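Local coordinates for protein dihydroorotase (Agrobacterium tumefaciens, PDB 2OGJ) that hydrolyses the acetyl ester of acetyl-(R)-mandelate in vitro, acting as a probably zinc-dependent deacetylase of the amidohydrolase superfamily, at residues D291-G294 against H295-N298; I263-G267 against A268-F272; S88-P91 against S92-G95. One frame throughout, in Å; residues are numbered along the deposited sequence.

Interaction 1: residues D291-G294 against H295-N298; sequences DLHG and HSMN. With ZN (zinc ion), chain G.
At His293 the chain folds into a single turn closed by Ser296 and Met297, whose backbone N atoms both donate to His293 O. The bond from Met297 N is 3.1 Å long and that from Ser296 N 3.2 Å, so one carbonyl takes two donors. Inside the turn the Ser296 hydroxyl ties two backbone groups together: OG donates to Asp291 O over 2.8 Å and accepts from His293 N over 3.1 Å. With OG placed between its own backbone N and carbonyl carbon (chi1 63°), Ser296 also lies over the His293 ring, OG 3.6 Å above the plane near its centre and CB making a CH-pi contact to the same face. A further bond fixes the rotation of that imidazole: His295 N donates to His293 ND1 at 2.8 Å, tilted 16° from the ring plane, while His295 CB sits at the ring edge. Flanking the turn, Leu292 CD1 lies against Met297 CB, the latter residue being a selenomethionine. Asp291, leading into the turn, binds a zinc ion through OD1 at 2.1 Å, and His77, His79 and the carboxylated Lys175 complete that metal site. The chemistry therefore couples a metal ligand to a hydrogen-bonded loop: Ser296 holds the backbone carbonyl of the zinc-binding aspartate and packs on the neighbouring histidine, consistent with a second-shell role.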
loop_
_atom_site.group_PDB
_atom_site.type_symbol
_atom_site.label_atom_id
_atom_site.label_comp_id
_atom_site.label_asym_id
_atom_site.label_seq_id
_atom_site.Cartn_x
_atom_site.Cartn_y
_atom_site.Cartn_z
ATOM N N ASP A 291 -1.210 19.962 26.089
ATOM C CA ASP A 291 -1.176 19.699 24.652
ATOM C C ASP A 291 -2.320 20.555 24.077
ATOM O O ASP A 291 -3.307 20.054 23.527
ATOM C CB ASP A 291 -1.396 18.204 24.395
ATOM C CG ASP A 291 -1.630 17.887 22.942
ATOM O OD1 ASP A 291 -0.939 18.470 22.075
ATOM O OD2 ASP A 291 -2.505 17.038 22.683
ATOM N N LEU A 292 -2.157 21.862 24.227
ATOM C CA LEU A 292 -3.122 22.868 23.821
ATOM C C LEU A 292 -3.214 23.090 22.316
ATOM O O LEU A 292 -2.221 23.324 21.629
ATOM C CB LEU A 292 -2.765 24.192 24.537
ATOM C CG LEU A 292 -3.802 25.172 25.107
ATOM C CD1 LEU A 292 -4.878 24.449 25.909
ATOM C CD2 LEU A 292 -3.078 26.139 25.999
ATOM N N HIS A 293 -4.424 22.991 21.800
ATOM C CA HIS A 293 -4.655 23.237 20.386
ATOM C C HIS A 293 -6.124 23.548 20.170
ATOM O O HIS A 293 -6.885 23.625 21.127
ATOM C CB HIS A 293 -4.213 22.044 19.530
ATOM C CG HIS A 293 -4.858 20.755 19.909
ATOM N ND1 HIS A 293 -6.209 20.531 19.767
ATOM C CD2 HIS A 293 -4.341 19.632 20.460
ATOM C CE1 HIS A 293 -6.501 19.326 20.217
ATOM N NE2 HIS A 293 -5.384 18.760 20.643
ATOM N N GLY A 294 -6.517 23.745 18.918
ATOM C CA GLY A 294 -7.899 24.080 18.611
ATOM C C GLY A 294 -8.998 23.156 19.107
ATOM O O GLY A 294 -10.171 23.501 19.031
ATOM N N HIS A 295 -8.643 21.986 19.624
ATOM C CA HIS A 295 -9.667 21.070 20.095
ATOM C C HIS A 295 -9.558 20.676 21.550
ATOM O O HIS A 295 -10.389 19.918 22.048
ATOM C CB HIS A 295 -9.701 19.814 19.225
ATOM C CG HIS A 295 -10.360 20.023 17.895
ATOM N ND1 HIS A 295 -11.470 20.828 17.737
ATOM C CD2 HIS A 295 -10.078 19.524 16.667
ATOM C CE1 HIS A 295 -11.841 20.816 16.469
ATOM N NE2 HIS A 295 -11.012 20.031 15.800
ATOM N N SER A 296 -8.534 21.168 22.235
ATOM C CA SER A 296 -8.382 20.853 23.643
ATOM C C SER A 296 -8.468 22.112 24.497
ATOM O O SER A 296 -8.733 22.030 25.691
ATOM C CB SER A 296 -7.054 20.141 23.900
ATOM O OG SER A 296 -5.954 20.967 23.573
HETATM N N MSE A 297 -8.270 23.277 23.881
HETATM C CA MSE A 297 -8.294 24.536 24.626
HETATM C C MSE A 297 -9.632 24.890 25.243
HETATM O O MSE A 297 -9.700 25.165 26.437
HETATM C CB MSE A 297 -7.811 25.728 23.773
HETATM C CG MSE A 297 -7.821 27.056 24.560
HETATM SE SE MSE A 297 -7.087 28.443 23.730
HETATM C CE MSE A 297 -8.237 28.582 22.419
ATOM N N ASN A 298 -10.705 24.869 24.467
ATOM C CA ASN A 298 -11.970 25.256 25.060
ATOM C C ASN A 298 -12.485 24.289 26.113
ATOM O O ASN A 298 -12.867 24.709 27.205
ATOM C CB ASN A 298 -13.056 25.491 24.003
ATOM C CG ASN A 298 -14.329 26.108 24.607
ATOM O OD1 ASN A 298 -14.356 27.291 24.939
ATOM N ND2 ASN A 298 -15.374 25.298 24.767
HETATM ZN ZN ZN G . 0.150 17.437 20.645
#

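Interaction 2: residues I263-G267 against A268-F272; sequences IGHGG and ASFSF
Ring contacts between His265 and Phe270 dominate this loop, and they begin with a methylene rather than with two stacked rings. Phe270 CB sits over one face of the His265 imidazole, 3.4 Å from the ring centroid and 16° off its normal, in a CH-pi contact displaced toward the rim on the ND1 and CG side. The phenyl ring beyond it is slid away: the two planes are inclined by 29° with centroids 4.8 Å apart, and overlap is slight. Phe270 CD2 comes to 3.3 Å from both His265 ND1 and His265 CE1. Both side chains leave the backbone with CG anti to N (chi1 -173° in His265), which brings the imidazole face against Phe270 CB.

Apolar contact supplies the second element. Ile263 CG1 comes obliquely to Phe270 CD1 at 3.7 Å, from the same side of the ring plane as the histidine, which meets CD2. Nearer the glycines, Ser269 CB approaches Gly264 O at 3.7 Å.

No hydrogen bond joins the two segments; the backbone is instead turned through Gly264, Gly266 and Gly267, and the positive phi values of Gly264 and Gly267 suit residues lacking a side chain. Polar ties lead outward: Gly264 O receives a weak bond from ND1 of the zinc ligand His231, and Ser271 is the N-cap of the next helix, with a weak bond from Val274 N to its OG.

The loop thus joins strand 260-262 to helix 272-280 at a barrel beta-alpha connection. Helix 304-313 packs against it, Leu311 touching Ile263 and Lys310 touching His265 and Phe272.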
loop_
_atom_site.group_PDB
_atom_site.type_symbol
_atom_site.label_atom_id
_atom_site.label_comp_id
_atom_site.label_asym_id
_atom_site.label_seq_id
_atom_site.Cartn_x
_atom_site.Cartn_y
_atom_site.Cartn_z
ATOM N N ILE A 263 3.386 15.601 30.954
ATOM C CA ILE A 263 1.941 15.401 30.992
ATOM C C ILE A 263 1.314 15.571 29.620
ATOM O O ILE A 263 0.576 14.697 29.165
ATOM C CB ILE A 263 1.227 16.357 32.012
ATOM C CG1 ILE A 263 0.636 15.544 33.167
ATOM C CG2 ILE A 263 0.022 17.034 31.371
ATOM C CD1 ILE A 263 1.604 14.674 33.905
ATOM N N GLY A 264 1.609 16.690 28.962
ATOM C CA GLY A 264 1.042 16.948 27.648
ATOM C C GLY A 264 -0.451 16.678 27.632
ATOM O O GLY A 264 -0.958 15.958 26.765
ATOM N N HIS A 265 -1.161 17.242 28.607
ATOM C CA HIS A 265 -2.618 17.088 28.715
ATOM C C HIS A 265 -3.292 17.640 27.442
ATOM O O HIS A 265 -3.066 18.814 27.054
ATOM C CB HIS A 265 -3.103 17.864 29.951
ATOM C CG HIS A 265 -4.552 17.658 30.291
ATOM N ND1 HIS A 265 -5.017 17.692 31.590
ATOM C CD2 HIS A 265 -5.636 17.418 29.516
ATOM C CE1 HIS A 265 -6.319 17.479 31.603
ATOM N NE2 HIS A 265 -6.720 17.310 30.357
ATOM N N GLY A 266 -4.124 16.838 26.784
ATOM C CA GLY A 266 -4.733 17.388 25.589
ATOM C C GLY A 266 -6.006 16.814 25.009
ATOM O O GLY A 266 -6.092 16.620 23.792
ATOM N N GLY A 267 -7.005 16.555 25.842
ATOM C CA GLY A 267 -8.241 16.011 25.309
ATOM C C GLY A 267 -8.309 14.510 25.471
ATOM O O GLY A 267 -9.357 13.970 25.826
ATOM N N ALA A 268 -7.201 13.822 25.217
ATOM C CA ALA A 268 -7.190 12.378 25.374
ATOM C C ALA A 268 -6.016 11.842 26.194
ATOM O O ALA A 268 -5.999 10.666 26.536
ATOM C CB ALA A 268 -7.209 11.706 23.998
ATOM N N SER A 269 -5.056 12.697 26.545
ATOM C CA SER A 269 -3.866 12.221 27.259
ATOM C C SER A 269 -3.652 12.431 28.770
ATOM O O SER A 269 -2.529 12.221 29.268
ATOM C CB SER A 269 -2.629 12.722 26.516
ATOM O OG SER A 269 -2.763 12.482 25.122
ATOM N N PHE A 270 -4.686 12.846 29.503
ATOM C CA PHE A 270 -4.528 13.009 30.946
ATOM C C PHE A 270 -5.676 12.452 31.760
ATOM O O PHE A 270 -6.840 12.735 31.491
ATOM C CB PHE A 270 -4.328 14.470 31.343
ATOM C CG PHE A 270 -4.107 14.662 32.825
ATOM C CD1 PHE A 270 -2.891 14.319 33.411
ATOM C CD2 PHE A 270 -5.134 15.145 33.644
ATOM C CE1 PHE A 270 -2.702 14.453 34.790
ATOM C CE2 PHE A 270 -4.951 15.280 35.021
ATOM C CZ PHE A 270 -3.736 14.936 35.595
ATOM N N SER A 271 -5.315 11.660 32.768
ATOM C CA SER A 271 -6.269 11.041 33.677
ATOM C C SER A 271 -5.896 11.330 35.133
ATOM O O SER A 271 -4.739 11.151 35.531
ATOM C CB SER A 271 -6.287 9.527 33.468
ATOM O OG SER A 271 -7.077 8.889 34.464
ATOM N N PHE A 272 -6.946 11.772 35.897
ATOM C CA PHE A 272 -6.683 12.090 37.300
ATOM C C PHE A 272 -6.267 10.822 38.021
ATOM O O PHE A 272 -5.332 10.827 38.827
ATOM C CB PHE A 272 -7.942 12.603 37.984
ATOM C CG PHE A 272 -8.262 14.022 37.691
ATOM C CD1 PHE A 272 -7.443 15.044 38.159
ATOM C CD2 PHE A 272 -9.424 14.351 37.010
ATOM C CE1 PHE A 272 -7.780 16.382 37.964
ATOM C CE2 PHE A 272 -9.775 15.688 36.805
ATOM C CZ PHE A 272 -8.948 16.703 37.288
#

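Interaction 3: residues S88-P91 against S92-G95; sequences SIRP and SECG
Arg90 and Pro91 offer their carbonyls to residues three positions on, and the chain is drawn into two overlapping turns: Glu93 N bonds to Arg90 O at 3.0 Å and Cys94 N to Pro91 O at 3.2 Å. Glu93 then reaches back over the turn. Its chain is extended beyond CG, which stands beside the backbone N (chi1 -60°), and this carries the carboxylate alongside both Ile89 and Arg90. OE1 rests on the isoleucine branch point, 3.2 Å from Ile89 CB. OE2 lies against the aliphatic stem of the arginine, 3.7 Å from Arg90 CD, and at the guanidinium edge near its plane; the salt bridge from Arg90 NE to Glu93 OE2 is long, at 3.9 Å, with the two flat groups turned 63° apart. On the buried side, Ile89 CD1 touches Cys94 CB at 4.0 Å, while Pro91 and Cys94 both pack on Leu103 of strand 100-106. The guanidinium finds a partner beyond this turn: NH1 forms a salt bridge with Glu119 of the second subunit. Arg90 thus has two carboxylate partners, Glu93, weakly held at the NE end, and Glu119 of the second subunit at NH1. Their negative charges would probably help to stabilise its positive charge, and the bridge to Glu119 links this loop to the assembly.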
loop_
_atom_site.group_PDB
_atom_site.type_symbol
_atom_site.label_atom_id
_atom_site.label_comp_id
_atom_site.label_asym_id
_atom_site.label_seq_id
_atom_site.Cartn_x
_atom_site.Cartn_y
_atom_site.Cartn_z
ATOM N N SER A 88 -3.805 24.087 15.054
ATOM C CA SER A 88 -3.121 25.063 15.908
ATOM C C SER A 88 -3.917 26.284 16.313
ATOM O O SER A 88 -4.850 26.689 15.632
ATOM C CB SER A 88 -1.853 25.576 15.229
ATOM O OG SER A 88 -0.902 24.554 15.043
ATOM N N ILE A 89 -3.511 26.875 17.435
ATOM C CA ILE A 89 -4.120 28.086 17.969
ATOM C C ILE A 89 -3.054 29.164 17.844
ATOM O O ILE A 89 -1.986 28.919 17.291
ATOM C CB ILE A 89 -4.531 27.923 19.461
ATOM C CG1 ILE A 89 -3.366 27.384 20.286
ATOM C CG2 ILE A 89 -5.721 26.997 19.574
ATOM C CD1 ILE A 89 -3.713 27.178 21.750
ATOM N N ARG A 90 -3.326 30.360 18.340
ATOM C CA ARG A 90 -2.342 31.444 18.245
ATOM C C ARG A 90 -1.490 31.489 19.509
ATOM O O ARG A 90 -1.920 31.027 20.559
ATOM C CB ARG A 90 -3.058 32.795 18.080
ATOM C CG ARG A 90 -3.997 32.888 16.868
ATOM C CD ARG A 90 -4.737 34.213 16.915
ATOM N NE ARG A 90 -5.835 34.304 15.951
ATOM C CZ ARG A 90 -5.724 34.774 14.707
ATOM N NH1 ARG A 90 -4.548 35.216 14.241
ATOM N NH2 ARG A 90 -6.798 34.801 13.922
ATOM N N PRO A 91 -0.252 32.005 19.422
ATOM C CA PRO A 91 0.509 32.038 20.669
ATOM C C PRO A 91 -0.108 33.019 21.669
ATOM O O PRO A 91 0.029 32.851 22.878
ATOM C CB PRO A 91 1.916 32.432 20.221
ATOM C CG PRO A 91 1.723 33.011 18.871
ATOM C CD PRO A 91 0.641 32.193 18.268
ATOM N N SER A 92 -0.808 34.036 21.175
ATOM C CA SER A 92 -1.450 34.985 22.079
ATOM C C SER A 92 -2.565 34.296 22.887
ATOM O O SER A 92 -3.007 34.825 23.896
ATOM C CB SER A 92 -2.040 36.158 21.293
ATOM O OG SER A 92 -3.348 35.867 20.834
ATOM N N GLU A 93 -3.015 33.100 22.466
ATOM C CA GLU A 93 -4.103 32.389 23.124
ATOM C C GLU A 93 -3.574 31.450 24.204
ATOM O O GLU A 93 -4.367 30.919 25.009
ATOM C CB GLU A 93 -4.932 31.615 22.100
ATOM C CG GLU A 93 -5.575 32.488 21.036
ATOM C CD GLU A 93 -6.380 31.687 20.031
ATOM O OE1 GLU A 93 -6.441 30.448 20.173
ATOM O OE2 GLU A 93 -6.950 32.298 19.103
ATOM N N CYS A 94 -2.285 31.218 24.260
ATOM C CA CYS A 94 -1.732 30.311 25.263
ATOM C C CYS A 94 -0.409 30.826 25.814
ATOM O O CYS A 94 0.292 30.105 26.513
ATOM C CB CYS A 94 -1.502 28.945 24.627
ATOM S SG CYS A 94 -0.428 29.080 23.161
ATOM N N GLY A 95 -0.074 32.067 25.481
ATOM C CA GLY A 95 1.173 32.664 25.934
ATOM C C GLY A 95 1.129 33.623 27.118
ATOM O O GLY A 95 0.589 33.298 28.175
#

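Interaction 1 lies between the other two and touches both. Its metal-binding Asp291 packs through CB on the loop of interaction 2, 3.2 Å from His265 O, while its turn leans on interaction 3, where Ile89 CG2 comes to 3.4 Å from Gly294 N and Leu292 CD2 to 3.5 Å from Cys94 CB. Interactions 2 and 3 do not meet; their nearest atoms are about 10 Å apart. The three lie at increasing distance from the binuclear zinc centre: residues 291-298 supply a ligand, residues 263-272 bring the Ser269 side chain about 5 Å from a zinc ion, and residues 88-95 stay farther out, the Ile89 side chain about 11 Å from a zinc ion.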